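PDB 5Z8O: Cyclase/dehydrase, which is of unknown function but has the START-type fold of polyketide cyclases and lipid-transfer proteins, consistent with binding a hydrophobic ligand. Local coordinates for residues I20-N31 / L133-L144. Residues are numbered along the deposited sequence; the frame is centred on the assembly and turned at random. Where two conformers were deposited one is given.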
loop_
_atom_site.group_PDB
_atom_site.type_symbol
_atom_site.label_atom_id
_atom_site.label_comp_id
_atom_site.label_asym_id
_atom_site.label_seq_id
_atom_site.Cartn_x
_atom_site.Cartn_y
_atom_site.Cartn_z
ATOM N N ILE B 20 -9.182 -20.232 -6.010
ATOM C CA ILE B 20 -7.747 -20.000 -5.887
ATOM C C ILE B 20 -7.394 -18.581 -6.311
ATOM O O ILE B 20 -6.691 -17.858 -5.596
ATOM C CB ILE B 20 -6.958 -21.035 -6.707
ATOM C CG1 ILE B 20 -7.193 -22.452 -6.184
ATOM C CG2 ILE B 20 -5.483 -20.696 -6.690
ATOM C CD1 ILE B 20 -6.600 -23.528 -7.087
ATOM N N VAL B 21 -7.882 -18.163 -7.481
ATOM C CA VAL B 21 -7.569 -16.835 -8.001
ATOM C C VAL B 21 -8.186 -15.742 -7.134
ATOM O O VAL B 21 -7.605 -14.661 -6.984
ATOM C CB VAL B 21 -8.027 -16.730 -9.469
ATOM C CG1 VAL B 21 -7.780 -15.331 -10.016
ATOM C CG2 VAL B 21 -7.312 -17.765 -10.319
ATOM N N SER B 22 -9.356 -15.998 -6.542
ATOM C CA SER B 22 -10.016 -14.991 -5.718
ATOM C C SER B 22 -9.448 -14.912 -4.307
ATOM O O SER B 22 -9.650 -13.898 -3.628
ATOM C CB SER B 22 -11.517 -15.274 -5.635
ATOM O OG SER B 22 -11.769 -16.452 -4.893
ATOM N N ASP B 23 -8.756 -15.955 -3.849
ATOM C CA ASP B 23 -8.184 -15.993 -2.503
ATOM C C ASP B 23 -6.873 -15.214 -2.515
ATOM O O ASP B 23 -5.774 -15.774 -2.484
ATOM C CB ASP B 23 -7.968 -17.430 -2.052
ATOM C CG ASP B 23 -7.705 -17.539 -0.567
ATOM O OD1 ASP B 23 -7.563 -16.491 0.099
ATOM O OD2 ASP B 23 -7.614 -18.679 -0.071
ATOM N N PHE B 24 -7.003 -13.885 -2.549
ATOM C CA PHE B 24 -5.834 -13.028 -2.738
ATOM C C PHE B 24 -4.843 -13.166 -1.590
ATOM O O PHE B 24 -3.627 -13.189 -1.811
ATOM C CB PHE B 24 -6.269 -11.572 -2.894
ATOM C CG PHE B 24 -7.231 -11.349 -4.020
ATOM C CD1 PHE B 24 -6.822 -11.509 -5.334
ATOM C CD2 PHE B 24 -8.540 -10.974 -3.768
ATOM C CE1 PHE B 24 -7.700 -11.304 -6.374
ATOM C CE2 PHE B 24 -9.425 -10.768 -4.806
ATOM C CZ PHE B 24 -9.004 -10.932 -6.112
ATOM N N GLU B 25 -5.340 -13.255 -0.355
ATOM C CA GLU B 25 -4.434 -13.329 0.783
ATOM C C GLU B 25 -3.713 -14.667 0.883
ATOM O O GLU B 25 -2.752 -14.772 1.650
ATOM C CB GLU B 25 -5.198 -13.023 2.074
ATOM C CG GLU B 25 -5.652 -11.568 2.148
ATOM C CD GLU B 25 -6.265 -11.191 3.486
ATOM O OE1 GLU B 25 -6.781 -12.089 4.188
ATOM O OE2 GLU B 25 -6.230 -9.988 3.831
ATOM N N ALA B 26 -4.130 -15.678 0.121
ATOM C CA ALA B 26 -3.405 -16.940 0.057
ATOM C C ALA B 26 -2.359 -16.971 -1.050
ATOM O O ALA B 26 -1.625 -17.960 -1.157
ATOM C CB ALA B 26 -4.379 -18.110 -0.128
ATOM N N TYR B 27 -2.271 -15.919 -1.866
ATOM C CA TYR B 27 -1.259 -15.867 -2.922
ATOM C C TYR B 27 0.158 -16.172 -2.445
ATOM O O TYR B 27 0.860 -16.921 -3.146
ATOM C CB TYR B 27 -1.273 -14.496 -3.618
ATOM C CG TYR B 27 -2.362 -14.312 -4.654
ATOM C CD1 TYR B 27 -3.343 -15.274 -4.847
ATOM C CD2 TYR B 27 -2.381 -13.184 -5.466
ATOM C CE1 TYR B 27 -4.331 -15.107 -5.802
ATOM C CE2 TYR B 27 -3.360 -13.009 -6.426
ATOM C CZ TYR B 27 -4.332 -13.974 -6.591
ATOM O OH TYR B 27 -5.305 -13.797 -7.548
ATOM N N PRO B 28 0.648 -15.643 -1.316
ATOM C CA PRO B 28 2.038 -15.933 -0.928
ATOM C C PRO B 28 2.319 -17.405 -0.679
ATOM O O PRO B 28 3.480 -17.815 -0.784
ATOM C CB PRO B 28 2.226 -15.107 0.354
ATOM C CG PRO B 28 1.192 -14.036 0.276
ATOM C CD PRO B 28 0.019 -14.688 -0.382
ATOM N N GLN B 29 1.295 -18.213 -0.383
ATOM C CA GLN B 29 1.510 -19.627 -0.081
ATOM C C GLN B 29 1.982 -20.416 -1.297
ATOM O O GLN B 29 2.682 -21.424 -1.142
ATOM C CB GLN B 29 0.229 -20.251 0.472
ATOM C CG GLN B 29 -0.249 -19.647 1.778
ATOM C CD GLN B 29 -1.619 -20.160 2.180
ATOM O OE1 GLN B 29 -2.051 -21.225 1.737
ATOM N NE2 GLN B 29 -2.314 -19.398 3.018
ATOM N N TRP B 30 1.619 -19.985 -2.504
ATOM C CA TRP B 30 1.937 -20.736 -3.712
ATOM C C TRP B 30 2.702 -19.920 -4.746
ATOM O O TRP B 30 2.996 -20.441 -5.829
ATOM C CB TRP B 30 0.660 -21.342 -4.321
ATOM C CG TRP B 30 -0.469 -20.382 -4.592
ATOM C CD1 TRP B 30 -1.394 -19.935 -3.693
ATOM C CD2 TRP B 30 -0.830 -19.806 -5.856
ATOM N NE1 TRP B 30 -2.287 -19.090 -4.309
ATOM C CE2 TRP B 30 -1.965 -18.996 -5.637
ATOM C CE3 TRP B 30 -0.295 -19.882 -7.147
ATOM C CZ2 TRP B 30 -2.573 -18.268 -6.661
ATOM C CZ3 TRP B 30 -0.902 -19.160 -8.163
ATOM C CH2 TRP B 30 -2.029 -18.363 -7.913
ATOM N N ASN B 31 3.000 -18.656 -4.465
ATOM C CA ASN B 31 3.862 -17.832 -5.316
ATOM C C ASN B 31 5.132 -17.483 -4.547
ATOM O O ASN B 31 5.065 -16.711 -3.570
ATOM C CB ASN B 31 3.137 -16.567 -5.770
ATOM C CG ASN B 31 1.966 -16.867 -6.679
ATOM O OD1 ASN B 31 0.820 -16.941 -6.233
ATOM N ND2 ASN B 31 2.248 -17.053 -7.964
ATOM N N LEU B 133 3.312 -17.551 -13.336
ATOM C CA LEU B 133 2.018 -17.671 -12.670
ATOM C C LEU B 133 1.263 -18.929 -13.097
ATOM O O LEU B 133 0.612 -19.586 -12.274
ATOM C CB LEU B 133 1.209 -16.435 -13.028
ATOM C CG LEU B 133 -0.221 -16.376 -12.553
ATOM C CD1 LEU B 133 -0.211 -16.296 -11.041
ATOM C CD2 LEU B 133 -0.925 -15.194 -13.203
ATOM N N ALA B 134 1.272 -19.233 -14.398
ATOM C CA ALA B 134 0.569 -20.413 -14.894
ATOM C C ALA B 134 1.164 -21.684 -14.301
ATOM O O ALA B 134 0.434 -22.566 -13.835
ATOM C CB ALA B 134 0.623 -20.451 -16.422
ATOM N N LYS B 135 2.494 -21.785 -14.290
ATOM C CA LYS B 135 3.137 -22.923 -13.639
ATOM C C LYS B 135 2.841 -22.942 -12.144
ATOM O O LYS B 135 2.592 -24.006 -11.565
ATOM C CB LYS B 135 4.647 -22.890 -13.882
ATOM C CG LYS B 135 5.388 -24.087 -13.309
ATOM C CD LYS B 135 6.896 -23.927 -13.436
ATOM C CE LYS B 135 7.575 -25.263 -13.695
ATOM N NZ LYS B 135 7.143 -26.312 -12.728
ATOM N N ALA B 136 2.859 -21.770 -11.504
ATOM C CA ALA B 136 2.576 -21.709 -10.073
ATOM C C ALA B 136 1.134 -22.106 -9.781
ATOM O O ALA B 136 0.867 -22.824 -8.809
ATOM C CB ALA B 136 2.875 -20.308 -9.538
ATOM N N LEU B 137 0.192 -21.671 -10.623
ATOM C CA LEU B 137 -1.197 -22.067 -10.424
ATOM C C LEU B 137 -1.374 -23.566 -10.633
ATOM O O LEU B 137 -2.126 -24.215 -9.897
ATOM C CB LEU B 137 -2.112 -21.275 -11.356
ATOM C CG LEU B 137 -3.586 -21.677 -11.282
ATOM C CD1 LEU B 137 -4.127 -21.419 -9.891
ATOM C CD2 LEU B 137 -4.397 -20.924 -12.308
ATOM N N GLU B 138 -0.693 -24.131 -11.634
ATOM C CA GLU B 138 -0.694 -25.581 -11.820
ATOM C C GLU B 138 -0.277 -26.298 -10.543
ATOM O O GLU B 138 -0.912 -27.274 -10.127
ATOM C CB GLU B 138 0.231 -25.965 -12.977
ATOM C CG GLU B 138 -0.254 -25.502 -14.337
ATOM C CD GLU B 138 0.613 -26.010 -15.471
ATOM O OE1 GLU B 138 1.725 -26.512 -15.195
ATOM O OE2 GLU B 138 0.187 -25.896 -16.638
ATOM N N GLY B 139 0.798 -25.828 -9.909
ATOM C CA GLY B 139 1.229 -26.435 -8.660
ATOM C C GLY B 139 0.197 -26.297 -7.558
ATOM O O GLY B 139 -0.046 -27.242 -6.802
ATOM N N ARG B 140 -0.424 -25.119 -7.451
ATOM C CA ARG B 140 -1.458 -24.914 -6.444
ATOM C C ARG B 140 -2.673 -25.801 -6.698
ATOM O O ARG B 140 -3.305 -26.275 -5.746
ATOM C CB ARG B 140 -1.861 -23.439 -6.407
ATOM C CG ARG B 140 -2.894 -23.085 -5.356
ATOM C CD ARG B 140 -2.385 -23.409 -3.963
ATOM N NE ARG B 140 -3.138 -22.708 -2.928
ATOM C CZ ARG B 140 -2.806 -22.701 -1.641
ATOM N NH1 ARG B 140 -1.736 -23.369 -1.230
ATOM N NH2 ARG B 140 -3.543 -22.031 -0.766
ATOM N N VAL B 141 -3.009 -26.039 -7.968
ATOM C CA VAL B 141 -4.132 -26.913 -8.295
ATOM C C VAL B 141 -3.829 -28.346 -7.874
ATOM O O VAL B 141 -4.654 -29.009 -7.237
ATOM C CB VAL B 141 -4.463 -26.816 -9.794
ATOM C CG1 VAL B 141 -5.398 -27.942 -10.216
ATOM C CG2 VAL B 141 -5.085 -25.470 -10.097
ATOM N N GLU B 142 -2.639 -28.842 -8.223
ATOM C CA GLU B 142 -2.249 -30.191 -7.822
ATOM C C GLU B 142 -2.193 -30.323 -6.307
ATOM O O GLU B 142 -2.561 -31.365 -5.751
ATOM C CB GLU B 142 -0.893 -30.542 -8.440
ATOM C CG GLU B 142 -0.216 -31.770 -7.842
ATOM C CD GLU B 142 -0.806 -33.080 -8.323
ATOM O OE1 GLU B 142 -1.518 -33.080 -9.349
ATOM O OE2 GLU B 142 -0.551 -34.115 -7.669
ATOM N N GLN B 143 -1.756 -29.268 -5.619
ATOM C CA GLN B 143 -1.685 -29.312 -4.164
ATOM C C GLN B 143 -3.077 -29.349 -3.537
ATOM O O GLN B 143 -3.283 -30.015 -2.516
ATOM C CB GLN B 143 -0.870 -28.122 -3.655
ATOM C CG GLN B 143 -0.697 -28.059 -2.149
ATOM C CD GLN B 143 -0.338 -26.667 -1.667
ATOM O OE1 GLN B 143 -0.693 -25.669 -2.292
ATOM N NE2 GLN B 143 0.381 -26.595 -0.554
ATOM N N LEU B 144 -4.044 -28.656 -4.138
ATOM C CA LEU B 144 -5.391 -28.569 -3.584
ATOM C C LEU B 144 -6.348 -29.649 -4.080
ATOM O O LEU B 144 -7.435 -29.788 -3.509
ATOM C CB LEU B 144 -6.002 -27.194 -3.865
ATOM C CG LEU B 144 -5.306 -26.026 -3.163
ATOM C CD1 LEU B 144 -5.953 -24.713 -3.551
ATOM C CD2 LEU B 144 -5.318 -26.219 -1.652
HETATM O O HOH W 1 2.454 -23.481 -6.890
#
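Arg140 NH2 donates to Gln29 OE1 over 3.0 Å, approaching from above the amide's carbonyl plane with an N-H...O angle of 148°. Arg140 NH1 donates to Gln143 OE1 at 2.7 Å, one helical turn on, so two glutamines from different segments hold the group and limit its rotation. Its plane lies 20° from the Trp30 ring, with Trp30 CD1 under one face. The arginine chain leaves with CG anti to the backbone N (chi1 -178°) and turns about the CB-CG bond, which lays its methylenes across the indole: Arg140 CG makes a CH-pi contact 3.8 Å from the centroid of the Trp30 five-membered ring. Ile20 CG2 shares that indole face. The far end of the indole reaches the helix, Trp30 CZ3 lying 4.0 Å from Leu137 CB. A water donates to both Trp30 O and Ala136 O, bridging the two backbones. Ile20 is a knob in a hole formed by Leu137, Arg140, Val141 and Leu144; its CG2 packs 3.6 Å from Leu137 CD1, its CD1 against Val141. In this helix-grip fold the contact packs the end of helix 14-22 and the short 27-30 turn against the C-terminal part of long helix 119-144, whose Ala134, Glu138 and Val141 touch strand 4-10.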